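Local coordinates for protein chorismate mutase (Burkholderia thailandensis, PDB 6CNZ) that probably catalyses the rearrangement of chorismate to prephenate as an all-helical chorismate mutase of the type II family, at residues V21-S25 with S145-W149; L28-V34 with A82-Q87. All coordinates share one frame; numbering follows the deposited sequence.

Contact 1: V21-S25 with S145-W149; sequences VALAS and SIANW. With NO3 (nitrate ion), chain G.
V21, A22 and S25 on helix 15-29 pack against W149 on helix 138-153 in an all-alpha helix-helix contact at the dimer interface, the short segments crossing at -58° with axes 10.6 Å apart. The W149 indole reaches from helix 138-153 to helix 15-29. A22 lies over one face: its CA sits 4.0 Å from the centroid of the six-membered ring, only 10° off the normal, a CH-pi contact, and its CB rests 3.7 Å from W149 CZ3. V21 splits its branches: CG1, set anti to the backbone N (chi1 174°), lies 3.7 Å from W149 CB, the two side chains passing in opposite directions, while CG2 turns to S145 CB at 3.8 Å. A22 and W149 also touch the second subunit, A22 meeting its A22. On the polar side W149 NE1 gives a weak, bent hydrogen bond to S25 OG at 2.9 Å and a second weak one to nitrate O3, which lies at the ring edge in its plane. S25 OG in turn donates to nitrate O1 over 2.8 Å, and Q159 also binds the ion. One indole N-H thus divides itself between two acceptors, and S25 OG both receives from W149 and gives to the anion, probably a guest from the crystallisation liquor.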
loop_
_atom_site.group_PDB
_atom_site.type_symbol
_atom_site.label_atom_id
_atom_site.label_comp_id
_atom_site.label_asym_id
_atom_site.label_seq_id
_atom_site.Cartn_x
_atom_site.Cartn_y
_atom_site.Cartn_z
ATOM N N VAL A 21 3.015 -9.775 -2.682
ATOM C CA VAL A 21 2.864 -9.605 -1.234
ATOM C C VAL A 21 2.490 -8.162 -0.895
ATOM O O VAL A 21 1.550 -7.902 -0.137
ATOM C CB VAL A 21 4.163 -10.039 -0.520
ATOM C CG1 VAL A 21 4.108 -9.745 0.994
ATOM C CG2 VAL A 21 4.428 -11.505 -0.767
ATOM N N ALA A 22 3.230 -7.203 -1.446
ATOM C CA ALA A 22 2.983 -5.799 -1.117
ATOM C C ALA A 22 1.564 -5.389 -1.476
ATOM O O ALA A 22 0.888 -4.708 -0.693
ATOM C CB ALA A 22 3.989 -4.904 -1.841
ATOM N N LEU A 23 1.080 -5.822 -2.639
ATOM C CA LEU A 23 -0.257 -5.412 -3.050
ATOM C C LEU A 23 -1.324 -6.124 -2.231
ATOM O O LEU A 23 -2.343 -5.513 -1.865
ATOM C CB LEU A 23 -0.448 -5.651 -4.549
ATOM C CG LEU A 23 0.348 -4.686 -5.452
ATOM C CD1 LEU A 23 0.465 -5.255 -6.867
ATOM C CD2 LEU A 23 -0.251 -3.251 -5.460
ATOM N N ALA A 24 -1.102 -7.411 -1.914
ATOM C CA ALA A 24 -2.057 -8.132 -1.079
ATOM C C ALA A 24 -2.157 -7.483 0.287
ATOM O O ALA A 24 -3.247 -7.375 0.858
ATOM C CB ALA A 24 -1.658 -9.604 -0.930
ATOM N N SER A 25 -1.025 -7.047 0.827
ATOM C CA SER A 25 -1.042 -6.362 2.111
ATOM C C SER A 25 -1.740 -5.011 1.997
ATOM O O SER A 25 -2.495 -4.612 2.891
ATOM C CB SER A 25 0.399 -6.203 2.618
ATOM O OG SER A 25 0.464 -5.330 3.728
ATOM N N SER A 145 9.306 -13.908 1.255
ATOM C CA SER A 145 8.791 -12.571 0.958
ATOM C C SER A 145 7.816 -12.110 2.031
ATOM O O SER A 145 7.830 -10.945 2.437
ATOM C CB SER A 145 8.100 -12.542 -0.408
ATOM O OG SER A 145 8.986 -12.927 -1.438
ATOM N N ILE A 146 6.954 -13.013 2.492
ATOM C CA ILE A 146 5.969 -12.651 3.504
ATOM C C ILE A 146 6.657 -12.223 4.790
ATOM O O ILE A 146 6.304 -11.204 5.403
ATOM C CB ILE A 146 5.010 -13.823 3.751
ATOM C CG1 ILE A 146 4.086 -14.025 2.537
ATOM C CG2 ILE A 146 4.251 -13.577 5.020
ATOM C CD1 ILE A 146 3.325 -15.380 2.589
ATOM N N ALA A 147 7.646 -13.002 5.225
ATOM C CA ALA A 147 8.377 -12.646 6.436
ATOM C C ALA A 147 9.151 -11.345 6.255
ATOM O O ALA A 147 9.200 -10.521 7.169
ATOM C CB ALA A 147 9.329 -13.773 6.826
ATOM N N ASN A 148 9.811 -11.170 5.106
ATOM C CA ASN A 148 10.503 -9.911 4.856
ATOM C C ASN A 148 9.539 -8.741 5.004
ATOM O O ASN A 148 9.839 -7.745 5.673
ATOM C CB ASN A 148 11.115 -9.907 3.453
ATOM C CG ASN A 148 12.427 -10.686 3.374
ATOM O OD1 ASN A 148 13.073 -10.944 4.397
ATOM N ND2 ASN A 148 12.830 -11.059 2.151
ATOM N N TRP A 149 8.359 -8.861 4.391
ATOM C CA TRP A 149 7.399 -7.767 4.413
ATOM C C TRP A 149 6.864 -7.540 5.815
ATOM O O TRP A 149 6.716 -6.394 6.247
ATOM C CB TRP A 149 6.257 -8.068 3.441
ATOM C CG TRP A 149 5.192 -7.050 3.442
ATOM C CD1 TRP A 149 4.017 -7.100 4.132
ATOM C CD2 TRP A 149 5.181 -5.814 2.716
ATOM N NE1 TRP A 149 3.278 -5.980 3.880
ATOM C CE2 TRP A 149 3.960 -5.176 3.005
ATOM C CE3 TRP A 149 6.081 -5.188 1.846
ATOM C CZ2 TRP A 149 3.613 -3.934 2.459
ATOM C CZ3 TRP A 149 5.734 -3.954 1.294
ATOM C CH2 TRP A 149 4.506 -3.345 1.602
HETATM N N NO3 G . 0.349 -7.167 6.523
HETATM O O1 NO3 G . -0.612 -6.873 5.747
HETATM O O2 NO3 G . 0.116 -7.624 7.685
HETATM O O3 NO3 G . 1.543 -6.995 6.139
#

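Contact 2: L28-V34 with A82-Q87; sequences LALAEPV and ASKQLQ
The flat group here is the carboxamide of Q87, which has V34 CG1 over one face, nearly equidistant from CD, OE1 and NE2 and 3.6 Å from OE1, while S83 OG lies at its edge, only 5° out of the amide plane. S83 is one turn earlier on the same helix and accepts from Q87 NE2 at 2.7 Å, a short bond with an N-H...O angle of 141°, somewhat bent, that helps fix the rotation of the amide; K38 adds a weak bond to OE1. The contact belongs to the all-helical fold of type II chorismate mutases and sets the junction of helices 15-29 and 31-41 against helix 69-96. At the junction A31 N bonds L28 O, and A31 CB points toward helix 69-96 and lies 3.7 Å from S83 OG, also meeting L86 CD2. Alanine and serine permit a close approach, with the CA atoms of A31 and S83 only 5.6 Å apart. Beyond A31, the Q87 chain runs alongside, its CG 3.7 Å from A31 O. On the other flank L28 and L86 form the apolar part. CG of L28 stands anti to its own N (chi1 -171°), which carries CD1 across to the backbone of A82 and S83. A162 and L163 of helix 157-166 also touch L28. The S83 side chain lies about 4 Å from a bound nitrate, an ion probably from the crystallisation liquor that may mark a pocket. L86 CD2 touches L28 twice, 3.9 Å from L28 CD1 and 3.6 Å from L28 O.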
loop_
_atom_site.group_PDB
_atom_site.type_symbol
_atom_site.label_atom_id
_atom_site.label_comp_id
_atom_site.label_asym_id
_atom_site.label_seq_id
_atom_site.Cartn_x
_atom_site.Cartn_y
_atom_site.Cartn_z
ATOM N N LEU A 28 -5.407 -5.674 1.973
ATOM C CA LEU A 28 -5.849 -6.098 3.298
ATOM C C LEU A 28 -5.929 -4.929 4.270
ATOM O O LEU A 28 -6.772 -4.932 5.168
ATOM C CB LEU A 28 -4.900 -7.173 3.836
ATOM C CG LEU A 28 -5.283 -7.898 5.114
ATOM C CD1 LEU A 28 -6.724 -8.452 5.010
ATOM C CD2 LEU A 28 -4.259 -9.018 5.438
ATOM N N ALA A 29 -5.063 -3.925 4.121
ATOM C CA ALA A 29 -5.095 -2.803 5.039
ATOM C C ALA A 29 -6.368 -1.972 4.895
ATOM O O ALA A 29 -6.743 -1.269 5.838
ATOM C CB ALA A 29 -3.867 -1.909 4.833
ATOM N N LEU A 30 -7.020 -2.020 3.739
ATOM C CA LEU A 30 -8.283 -1.319 3.562
ATOM C C LEU A 30 -9.440 -2.028 4.267
ATOM O O LEU A 30 -10.554 -1.500 4.278
ATOM C CB LEU A 30 -8.573 -1.150 2.068
ATOM C CG LEU A 30 -7.627 -0.239 1.277
ATOM C CD1 LEU A 30 -7.751 -0.490 -0.224
ATOM C CD2 LEU A 30 -7.930 1.223 1.579
ATOM N N ALA A 31 -9.199 -3.197 4.874
ATOM C CA ALA A 31 -10.255 -3.853 5.641
ATOM C C ALA A 31 -10.572 -3.097 6.927
ATOM O O ALA A 31 -11.709 -3.155 7.413
ATOM C CB ALA A 31 -9.875 -5.314 5.944
ATOM N N GLU A 32 -9.600 -2.376 7.486
ATOM C CA GLU A 32 -9.889 -1.569 8.668
ATOM C C GLU A 32 -10.930 -0.496 8.366
ATOM O O GLU A 32 -11.940 -0.430 9.085
ATOM C CB GLU A 32 -8.580 -0.977 9.235
ATOM C CG GLU A 32 -8.696 -0.356 10.654
ATOM C CD GLU A 32 -9.419 0.998 10.707
ATOM O OE1 GLU A 32 -9.459 1.732 9.692
ATOM O OE2 GLU A 32 -9.945 1.342 11.785
ATOM N N PRO A 33 -10.770 0.365 7.348
ATOM C CA PRO A 33 -11.843 1.336 7.077
ATOM C C PRO A 33 -13.143 0.699 6.598
ATOM O O PRO A 33 -14.216 1.259 6.852
ATOM C CB PRO A 33 -11.235 2.271 6.016
ATOM C CG PRO A 33 -10.088 1.548 5.429
ATOM C CD PRO A 33 -9.550 0.693 6.575
ATOM N N VAL A 34 -13.102 -0.447 5.922
ATOM C CA VAL A 34 -14.341 -1.175 5.650
ATOM C C VAL A 34 -15.013 -1.552 6.965
ATOM O O VAL A 34 -16.198 -1.278 7.183
ATOM C CB VAL A 34 -14.071 -2.430 4.789
ATOM C CG1 VAL A 34 -15.356 -3.229 4.619
ATOM C CG2 VAL A 34 -13.495 -2.069 3.422
ATOM N N ALA A 82 -9.593 -13.300 3.796
ATOM C CA ALA A 82 -8.639 -12.560 4.619
ATOM C C ALA A 82 -9.231 -11.242 5.098
ATOM O O ALA A 82 -9.056 -10.854 6.265
ATOM C CB ALA A 82 -7.357 -12.302 3.823
ATOM N N SER A 83 -9.931 -10.540 4.207
ATOM C CA SER A 83 -10.595 -9.298 4.593
ATOM C C SER A 83 -11.612 -9.553 5.703
ATOM O O SER A 83 -11.603 -8.881 6.743
ATOM C CB SER A 83 -11.264 -8.673 3.363
ATOM O OG SER A 83 -11.947 -7.479 3.692
ATOM N N LYS A 84 -12.470 -10.557 5.521
ATOM C CA LYS A 84 -13.514 -10.813 6.512
ATOM C C LYS A 84 -12.919 -11.264 7.843
ATOM O O LYS A 84 -13.413 -10.890 8.911
ATOM C CB LYS A 84 -14.500 -11.859 5.973
ATOM C CG LYS A 84 -15.434 -11.299 4.916
ATOM C CD LYS A 84 -16.047 -12.388 4.041
ATOM C CE LYS A 84 -17.113 -13.186 4.757
ATOM N NZ LYS A 84 -17.805 -14.116 3.800
ATOM N N GLN A 85 -11.873 -12.089 7.795
ATOM C CA GLN A 85 -11.159 -12.469 9.004
ATOM C C GLN A 85 -10.689 -11.234 9.774
ATOM O O GLN A 85 -10.922 -11.107 10.981
ATOM C CB GLN A 85 -9.976 -13.359 8.610
ATOM C CG GLN A 85 -9.213 -14.014 9.728
ATOM C CD GLN A 85 -7.983 -14.718 9.182
ATOM O OE1 GLN A 85 -8.009 -15.248 8.072
ATOM N NE2 GLN A 85 -6.888 -14.671 9.925
ATOM N N LEU A 86 -9.990 -10.332 9.095
ATOM C CA LEU A 86 -9.523 -9.114 9.748
ATOM C C LEU A 86 -10.696 -8.293 10.289
ATOM O O LEU A 86 -10.662 -7.821 11.432
ATOM C CB LEU A 86 -8.681 -8.280 8.767
ATOM C CG LEU A 86 -8.012 -7.012 9.322
ATOM C CD1 LEU A 86 -7.409 -7.271 10.700
ATOM C CD2 LEU A 86 -6.921 -6.506 8.381
ATOM N N GLN A 87 -11.744 -8.106 9.478
ATOM C CA GLN A 87 -12.887 -7.297 9.925
ATOM C C GLN A 87 -13.541 -7.899 11.162
ATOM O O GLN A 87 -13.927 -7.175 12.087
ATOM C CB GLN A 87 -13.930 -7.148 8.806
ATOM C CG GLN A 87 -13.467 -6.383 7.546
ATOM C CD GLN A 87 -14.526 -6.420 6.435
ATOM O OE1 GLN A 87 -15.689 -6.109 6.671
ATOM N NE2 GLN A 87 -14.126 -6.839 5.233
#

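The two contacts share helix 15-29, which uses 21-25 for contact 1 and its C-terminal end, running on into helix 31-41, for contact 2; their centres are 16 Å apart. Along the chain contact 2 is nested within the span closed by contact 1, so helix 69-96 is joined first and helix 138-153 later. Helix 157-166 helps tie the two regions together, with L163 touching S25, W149 and L28. Contact 1 also touches the second subunit, whereas no other chain of the assembly touches contact 2. The first helix therefore links the subunit interface to the interior of its own helical bundle, where, as in some secreted relatives, the active site probably lies.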